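Local coordinates for protein hydrogenase (NiFe) small subunit HydA (Allochromatium vinosum, PDB 3MYR) that probably relays electrons through its iron-sulfur clusters as the small subunit of a heterodimeric [NiFe] hydrogenase thought to oxidise hydrogen with an electron acceptor, at residues T18-R23 with G146-P151; A24-L29 with I150-T155; T223-C228 with C250-F255. One frame throughout, in Å; residues are numbered along the deposited sequence.

Contact 1. Residues T18-R23 with G146-P151; sequences TESLTR and GCPPIP. With SF4 (iron/sulfur cluster), chain I.
Ser-20, on the helical segment 18-23, reaches Pro-149 in segment 146-151 through the one hydrogen bond across this contact. OG donates to Pro-149 O over 2.7 Å, and a C=O...donor angle of 163° puts the hydroxyl nearly in line with the carbonyl. The torsion explains the reach: with OG swung away from the backbone N (chi1 -178°), the hydroxyl leaves the helix toward the proline-rich loop. Around this bond the serine sits among rings, its CB 3.9 Å from Pro-148 CG and its OG 3.4 Å from Pro-151 CG. Putting an alanine here would remove the hydroxyl and would probably leave the buried Pro-149 carbonyl without this donor, with a gap beside Pro-151 CG.

The loop joins strand 141-144 to helix 151-164 and belongs to the proximal [4Fe-4S] site: Cys-147 SG binds the iron FE1 of SF4 at 2.3 Å, and the peptide bond before Pro-148 is cis. Pro-148 touches both Ser-20 and the cluster, its CB lying 3.6 Å from S3 of SF4. The remaining cysteine ligands are Cys-14, Cys-17 and Cys-113.

Three residues on, Arg-23 lays its CB against Pro-151 CG at 3.5 Å. Its chain bends at chi2 (-62°) and carries the guanidinium back along the helix to Glu-19, where NH1 makes a salt bridge to OE2 at 2.7 Å, the oxygen lying in the guanidinium plane. The large subunit borders the contact along its length: its His-102 packs on Arg-23 and its Pro-213 on Ser-20 and Pro-148.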
# COMPACT_ATOMS: atom_id res chain seq x y z
N THR A 18 -2.14 7.79 5.61
CA THR A 18 -3.56 7.47 5.65
C THR A 18 -3.82 6.08 6.27
O THR A 18 -4.74 5.92 7.06
CB THR A 18 -4.16 7.54 4.16
OG1 THR A 18 -4.30 8.93 3.86
CG2 THR A 18 -5.54 6.81 4.11
N GLU A 19 -2.97 5.10 5.94
CA GLU A 19 -3.17 3.76 6.50
C GLU A 19 -3.05 3.90 8.00
O GLU A 19 -3.80 3.30 8.72
CB GLU A 19 -2.15 2.71 6.00
CG GLU A 19 -2.43 2.39 4.54
CD GLU A 19 -3.54 1.35 4.34
OE1 GLU A 19 -3.81 1.06 3.16
OE2 GLU A 19 -4.10 0.73 5.29
N SER A 20 -2.06 4.67 8.45
CA SER A 20 -1.83 4.81 9.89
C SER A 20 -3.13 5.35 10.55
O SER A 20 -3.63 4.83 11.55
CB SER A 20 -0.67 5.78 10.16
OG SER A 20 -0.47 5.85 11.55
N LEU A 21 -3.66 6.42 9.98
CA LEU A 21 -4.92 7.01 10.46
C LEU A 21 -6.03 5.95 10.61
O LEU A 21 -6.78 5.97 11.57
CB LEU A 21 -5.42 8.08 9.46
CG LEU A 21 -6.83 8.68 9.70
CD1 LEU A 21 -6.97 9.45 11.02
CD2 LEU A 21 -7.27 9.55 8.47
N THR A 22 -6.16 5.04 9.63
CA THR A 22 -7.19 3.96 9.74
C THR A 22 -6.86 2.95 10.83
O THR A 22 -7.75 2.25 11.29
CB THR A 22 -7.39 3.11 8.42
OG1 THR A 22 -6.27 2.22 8.29
CG2 THR A 22 -7.51 3.99 7.19
N ARG A 23 -5.61 2.92 11.30
CA ARG A 23 -5.30 2.00 12.41
C ARG A 23 -5.77 2.45 13.79
O ARG A 23 -5.84 1.63 14.72
CB ARG A 23 -3.78 1.68 12.52
CG ARG A 23 -3.18 1.09 11.22
CD ARG A 23 -3.80 -0.27 10.77
NE ARG A 23 -2.96 -0.70 9.64
CZ ARG A 23 -3.11 -0.39 8.37
NH1 ARG A 23 -4.28 0.09 7.88
NH2 ARG A 23 -2.07 -0.64 7.56
N GLY A 146 7.06 11.43 11.58
CA GLY A 146 7.01 9.96 11.73
C GLY A 146 6.75 9.36 10.36
O GLY A 146 6.17 10.00 9.52
N CYS A 147 7.15 8.12 10.13
CA CYS A 147 7.10 7.56 8.78
C CYS A 147 6.51 6.13 8.91
O CYS A 147 7.24 5.12 8.92
CB CYS A 147 8.54 7.55 8.21
SG CYS A 147 8.52 7.18 6.45
N PRO A 148 5.20 6.03 9.18
CA PRO A 148 4.27 7.17 9.38
C PRO A 148 4.24 7.47 10.90
O PRO A 148 4.88 6.76 11.68
CB PRO A 148 2.93 6.62 8.90
CG PRO A 148 3.01 5.09 9.25
CD PRO A 148 4.50 4.72 9.20
N PRO A 149 3.59 8.56 11.30
CA PRO A 149 3.36 8.85 12.71
C PRO A 149 2.52 7.71 13.29
O PRO A 149 1.75 7.04 12.58
CB PRO A 149 2.45 10.17 12.66
CG PRO A 149 2.74 10.76 11.22
CD PRO A 149 2.85 9.49 10.41
N ILE A 150 2.58 7.58 14.59
CA ILE A 150 1.71 6.66 15.34
C ILE A 150 0.22 6.92 15.13
O ILE A 150 -0.24 8.03 15.24
CB ILE A 150 2.04 6.74 16.81
CG1 ILE A 150 3.54 6.32 17.00
CG2 ILE A 150 1.18 5.72 17.63
CD1 ILE A 150 4.08 6.74 18.50
N PRO A 151 -0.58 5.84 14.98
CA PRO A 151 -1.99 6.12 14.58
C PRO A 151 -2.67 7.00 15.60
O PRO A 151 -3.38 7.94 15.19
CB PRO A 151 -2.63 4.72 14.62
CG PRO A 151 -1.47 3.81 14.10
CD PRO A 151 -0.17 4.46 14.70
FE1 SF4 I . 6.62 7.93 5.47
FE2 SF4 I . 4.09 9.11 5.52
FE3 SF4 I . 6.14 10.12 3.85
FE4 SF4 I . 4.76 7.49 3.56
S1 SF4 I . 3.90 9.74 3.24
S2 SF4 I . 6.89 8.10 3.21
S3 SF4 I . 4.70 6.87 5.76
S4 SF4 I . 6.16 10.05 6.11

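Contact 2. Residues A24-L29 with I150-T155; sequences AHAPTL and IPMVIT
Ala-24 and Pro-151 bring the two backbones to within 4.6 Å, CA to CA, and from there they diverge, the CA atoms of Pro-27 and Thr-155 standing 6.5 Å apart. Segment 24-29 is irregular, with a cis peptide bond before Pro-27, whereas 151-155 is the first turn of a helix that starts after Ile-150, whose O accepts from the N of both Val-153 and Ile-154. No direct hydrogen bond crosses; a water donates to Ala-26 O (2.8 Å) and Met-152 O and accepts from Thr-155 OG1, tying loop to helix.

Side-chain contact centres on Thr-155. Its CG2 presses on Ala-24 CB at 3.4 Å, tighter than usual van der Waals contact. OG1 lies between the backbone N and the carbonyl carbon (chi1 52°), a rotamer that turns both branches to the loop, OG1 toward the water and CG2 onto Ala-24. Pro-27 and Thr-155 run past one another in opposite senses, with Pro-27 CD 3.7 Å from Thr-155 CB. Toward the exposed edge, Met-152 reaches across to the loop: its CG is 4.0 Å from Ala-24 CB, and SD comes within 3.4 Å of Ala-26 O.

The contact joins the connection between helices 16-23 and 29-36 to the N-terminal end of helix 151-164. Leu-32 of helix 29-36 touches both Pro-27 and Thr-155, while Val-153 touches Phe-179 and Tyr-180 of helix 177-180.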
# COMPACT_ATOMS: atom_id res chain seq x y z
N ALA A 24 -6.02 3.75 13.95
CA ALA A 24 -6.21 4.33 15.27
C ALA A 24 -7.45 3.74 15.94
O ALA A 24 -8.56 3.74 15.33
CB ALA A 24 -6.35 5.89 15.18
N HIS A 25 -7.30 3.35 17.20
CA HIS A 25 -8.39 2.68 17.92
C HIS A 25 -9.30 3.68 18.61
O HIS A 25 -10.42 3.34 18.93
CB HIS A 25 -7.75 1.69 18.92
CG HIS A 25 -8.73 0.84 19.68
ND1 HIS A 25 -9.38 -0.25 19.10
CD2 HIS A 25 -9.10 0.84 20.99
CE1 HIS A 25 -10.18 -0.82 20.01
NE2 HIS A 25 -10.02 -0.19 21.16
N ALA A 26 -8.84 4.91 18.89
CA ALA A 26 -9.72 5.92 19.57
C ALA A 26 -9.19 7.30 19.35
O ALA A 26 -8.05 7.55 19.69
CB ALA A 26 -9.78 5.74 21.10
N PRO A 27 -10.01 8.19 18.80
CA PRO A 27 -11.30 7.90 18.19
C PRO A 27 -11.04 7.19 16.84
O PRO A 27 -9.99 7.42 16.21
CB PRO A 27 -11.88 9.30 17.96
CG PRO A 27 -10.67 10.15 17.73
CD PRO A 27 -9.63 9.61 18.69
N THR A 28 -11.92 6.28 16.40
CA THR A 28 -11.63 5.62 15.13
C THR A 28 -11.95 6.58 13.97
O THR A 28 -12.76 7.50 14.12
CB THR A 28 -12.49 4.37 14.95
OG1 THR A 28 -13.87 4.79 14.92
CG2 THR A 28 -12.28 3.32 16.13
N LEU A 29 -11.38 6.32 12.78
CA LEU A 29 -11.70 7.10 11.58
C LEU A 29 -13.22 7.12 11.27
O LEU A 29 -13.85 8.16 11.05
CB LEU A 29 -10.97 6.37 10.44
CG LEU A 29 -10.74 7.18 9.16
CD1 LEU A 29 -10.76 6.46 7.85
CD2 LEU A 29 -11.09 8.67 9.16
N ILE A 150 2.58 7.58 14.59
CA ILE A 150 1.71 6.66 15.34
C ILE A 150 0.22 6.92 15.13
O ILE A 150 -0.24 8.03 15.24
CB ILE A 150 2.04 6.74 16.81
CG1 ILE A 150 3.54 6.32 17.00
CG2 ILE A 150 1.18 5.72 17.63
CD1 ILE A 150 4.08 6.74 18.50
N PRO A 151 -0.58 5.84 14.98
CA PRO A 151 -1.99 6.12 14.58
C PRO A 151 -2.67 7.00 15.60
O PRO A 151 -3.38 7.94 15.19
CB PRO A 151 -2.63 4.72 14.62
CG PRO A 151 -1.47 3.81 14.10
CD PRO A 151 -0.17 4.46 14.70
N MET A 152 -2.50 6.66 16.91
CA MET A 152 -3.21 7.45 17.92
C MET A 152 -2.55 8.77 18.25
O MET A 152 -3.18 9.61 18.88
CB MET A 152 -3.48 6.62 19.16
CG MET A 152 -4.77 5.81 18.81
SD MET A 152 -5.59 5.24 20.23
CE MET A 152 -4.45 3.97 20.83
N VAL A 153 -1.38 9.05 17.64
CA VAL A 153 -0.87 10.44 17.63
C VAL A 153 -1.63 11.25 16.61
O VAL A 153 -2.00 12.40 16.88
CB VAL A 153 0.65 10.48 17.37
CG1 VAL A 153 1.11 11.91 17.05
CG2 VAL A 153 1.38 9.90 18.59
N ILE A 154 -1.83 10.71 15.42
CA ILE A 154 -2.64 11.44 14.41
C ILE A 154 -4.03 11.77 14.96
O ILE A 154 -4.43 12.91 14.94
CB ILE A 154 -2.74 10.68 13.11
CG1 ILE A 154 -1.33 10.34 12.62
CG2 ILE A 154 -3.46 11.53 12.00
CD1 ILE A 154 -1.34 9.33 11.44
N THR A 155 -4.77 10.79 15.46
CA THR A 155 -6.12 11.11 15.91
C THR A 155 -6.07 11.89 17.25
O THR A 155 -6.97 12.61 17.55
CB THR A 155 -6.97 9.81 16.09
OG1 THR A 155 -6.25 8.89 16.92
CG2 THR A 155 -7.17 9.11 14.75
O HOH W 1 -6.13 9.50 20.01

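Contact 3. Residues T223-C228 with C250-F255; sequences TTYNAC and CSEPQF. With F3S (Fe3-s4 cluster), chain K.
Two hydrogen bonds join the loops 223-228 and 250-255, both using backbone atoms of Tyr-225. Its N donates to Glu-252 OE2 at 2.8 Å, meeting the oxygen on its anti side and 28° out of the carboxylate plane. Its carbonyl O accepts from Ser-251 OG at 2.7 Å, with the hydroxyl above the carbonyl plane. Thus one residue of the first loop is gripped by two consecutive side chains of the second. A bend at chi2 (-58°) folds the Glu-252 chain back toward Tyr-225, and its carboxylate has a second partner in a salt bridge with Arg-175, which would be expected to stabilise the negative charge.

Close contacts without hydrogen bonds surround them. OE2 of Glu-252 also lies at the edge of the Tyr-225 ring, near its plane, the ring and carboxylate being turned 64° apart. Thr-224 CG2 approaches Ser-251 OG to 3.4 Å. That methyl is placed by the threonine's rotamer, which turns CG2 away from the backbone N; OG1 is instead hydrogen-bonded to Lys-220 O.

Metal coordination supplies the third kind of interaction. Cys-228 SG binds the iron FE4 and Cys-250 SG the iron FE3 of F3S, each at 2.3 Å, so both loops are fastened to the same [3Fe-4S] cluster; Cys-247 is a further ligand. Beside S3 of the cluster lie Thr-224 CG2, at 3.7 Å, and Asn-226 ND2, at 3.6 Å.

Both loops belong to the largely irregular C-terminal region that follows helix 206-210. Helix 111-116 of the N-terminal region lies against the second loop, with Thr-112 OG1 hydrogen-bonded to Cys-250 O and Phe-116 packed on Pro-253.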
# COMPACT_ATOMS: atom_id res chain seq x y z
N THR A 223 18.61 11.04 19.39
CA THR A 223 18.35 12.34 18.75
C THR A 223 16.96 12.31 18.10
O THR A 223 16.63 13.20 17.34
CB THR A 223 19.38 12.67 17.64
OG1 THR A 223 19.39 11.61 16.67
CG2 THR A 223 20.82 12.90 18.26
N THR A 224 16.12 11.34 18.47
CA THR A 224 14.79 11.22 17.87
C THR A 224 13.67 11.50 18.85
O THR A 224 13.61 10.87 19.94
CB THR A 224 14.62 9.79 17.26
OG1 THR A 224 15.72 9.60 16.32
CG2 THR A 224 13.28 9.70 16.49
N TYR A 225 12.73 12.35 18.42
CA TYR A 225 11.62 12.77 19.29
C TYR A 225 10.30 12.18 18.79
O TYR A 225 9.94 12.41 17.64
CB TYR A 225 11.56 14.35 19.38
CG TYR A 225 12.69 14.90 20.26
CD1 TYR A 225 12.47 15.24 21.62
CD2 TYR A 225 13.99 14.95 19.79
CE1 TYR A 225 13.56 15.68 22.45
CE2 TYR A 225 15.05 15.42 20.57
CZ TYR A 225 14.83 15.72 21.91
OH TYR A 225 15.93 16.11 22.64
N ASN A 226 9.66 11.31 19.59
CA ASN A 226 8.42 10.59 19.15
C ASN A 226 7.90 9.90 20.38
O ASN A 226 8.60 9.92 21.40
CB ASN A 226 8.69 9.58 18.01
CG ASN A 226 7.45 9.36 17.12
OD1 ASN A 226 6.37 9.66 17.55
ND2 ASN A 226 7.62 8.92 15.86
N ALA A 227 6.69 9.33 20.32
CA ALA A 227 6.02 8.75 21.50
C ALA A 227 6.12 7.22 21.50
O ALA A 227 5.41 6.56 22.28
CB ALA A 227 4.51 9.14 21.52
N CYS A 228 6.93 6.65 20.61
CA CYS A 228 6.93 5.19 20.41
C CYS A 228 7.29 4.45 21.72
O CYS A 228 6.83 3.34 21.95
CB CYS A 228 7.98 4.82 19.34
SG CYS A 228 7.76 5.84 17.84
N CYS A 250 12.83 8.15 12.46
CA CYS A 250 11.97 8.44 11.29
C CYS A 250 11.05 9.68 11.45
O CYS A 250 10.46 10.13 10.47
CB CYS A 250 11.16 7.24 10.82
SG CYS A 250 9.72 6.95 11.93
N SER A 251 11.04 10.30 12.64
CA SER A 251 10.28 11.56 12.83
C SER A 251 11.16 12.80 12.79
O SER A 251 10.68 13.90 13.05
CB SER A 251 9.58 11.50 14.20
OG SER A 251 10.57 11.27 15.22
N GLU A 252 12.46 12.66 12.46
CA GLU A 252 13.38 13.81 12.46
C GLU A 252 13.60 14.32 11.06
O GLU A 252 13.74 13.53 10.13
CB GLU A 252 14.76 13.40 13.07
CG GLU A 252 14.64 13.08 14.56
CD GLU A 252 14.08 14.29 15.37
OE1 GLU A 252 14.58 15.43 15.14
OE2 GLU A 252 13.25 14.12 16.30
N PRO A 253 13.78 15.65 10.91
CA PRO A 253 14.11 16.17 9.56
C PRO A 253 15.34 15.49 8.94
O PRO A 253 16.35 15.30 9.65
CB PRO A 253 14.50 17.62 9.84
CG PRO A 253 13.74 18.01 11.15
CD PRO A 253 13.74 16.70 11.95
N GLN A 254 15.33 15.25 7.62
CA GLN A 254 16.49 14.61 6.99
C GLN A 254 17.00 13.32 7.60
O GLN A 254 18.19 13.04 7.55
CB GLN A 254 17.66 15.63 6.84
CG GLN A 254 17.38 16.74 5.74
CD GLN A 254 16.47 17.85 6.33
OE1 GLN A 254 16.77 18.37 7.41
NE2 GLN A 254 15.35 18.12 5.69
N PHE A 255 16.14 12.49 8.18
CA PHE A 255 16.66 11.31 8.85
C PHE A 255 17.23 10.32 7.84
O PHE A 255 18.07 9.52 8.19
CB PHE A 255 15.60 10.63 9.75
CG PHE A 255 14.56 9.84 8.98
CD1 PHE A 255 14.71 8.44 8.84
CD2 PHE A 255 13.39 10.46 8.51
CE1 PHE A 255 13.74 7.69 8.17
CE2 PHE A 255 12.36 9.71 7.87
CZ PHE A 255 12.52 8.32 7.72
FE1 F3S K . 12.12 5.37 15.76
FE3 F3S K . 10.24 5.90 13.92
FE4 F3S K . 9.49 5.41 16.36
S1 F3S K . 12.10 4.66 13.59
S2 F3S K . 11.00 4.08 17.20
S3 F3S K . 10.74 7.16 15.73
S4 F3S K . 8.46 4.75 14.57

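Contacts 1 and 2 join helix 16-23 and the loop after it to the start of helix 151-164 and the loop before it, sharing Ile-150 and Pro-151. Contact 1 is wholly buried beside the [4Fe-4S] cluster and uses a direct hydrogen bond among prolines; contact 2, its centre 8 Å from that of contact 1, reaches the surface and relies on apolar touches and a bridging water. Contact 3, partly buried, lies in the C-terminal region of the small subunit and joins irregular loops through charge, hydroxyl and iron. It meets contact 1 where Cys-147 N lies 3.3 Å from Cys-250 SG, bringing together ligands of two different clusters, and where Ile-150 packs against Ala-227 and Cys-228.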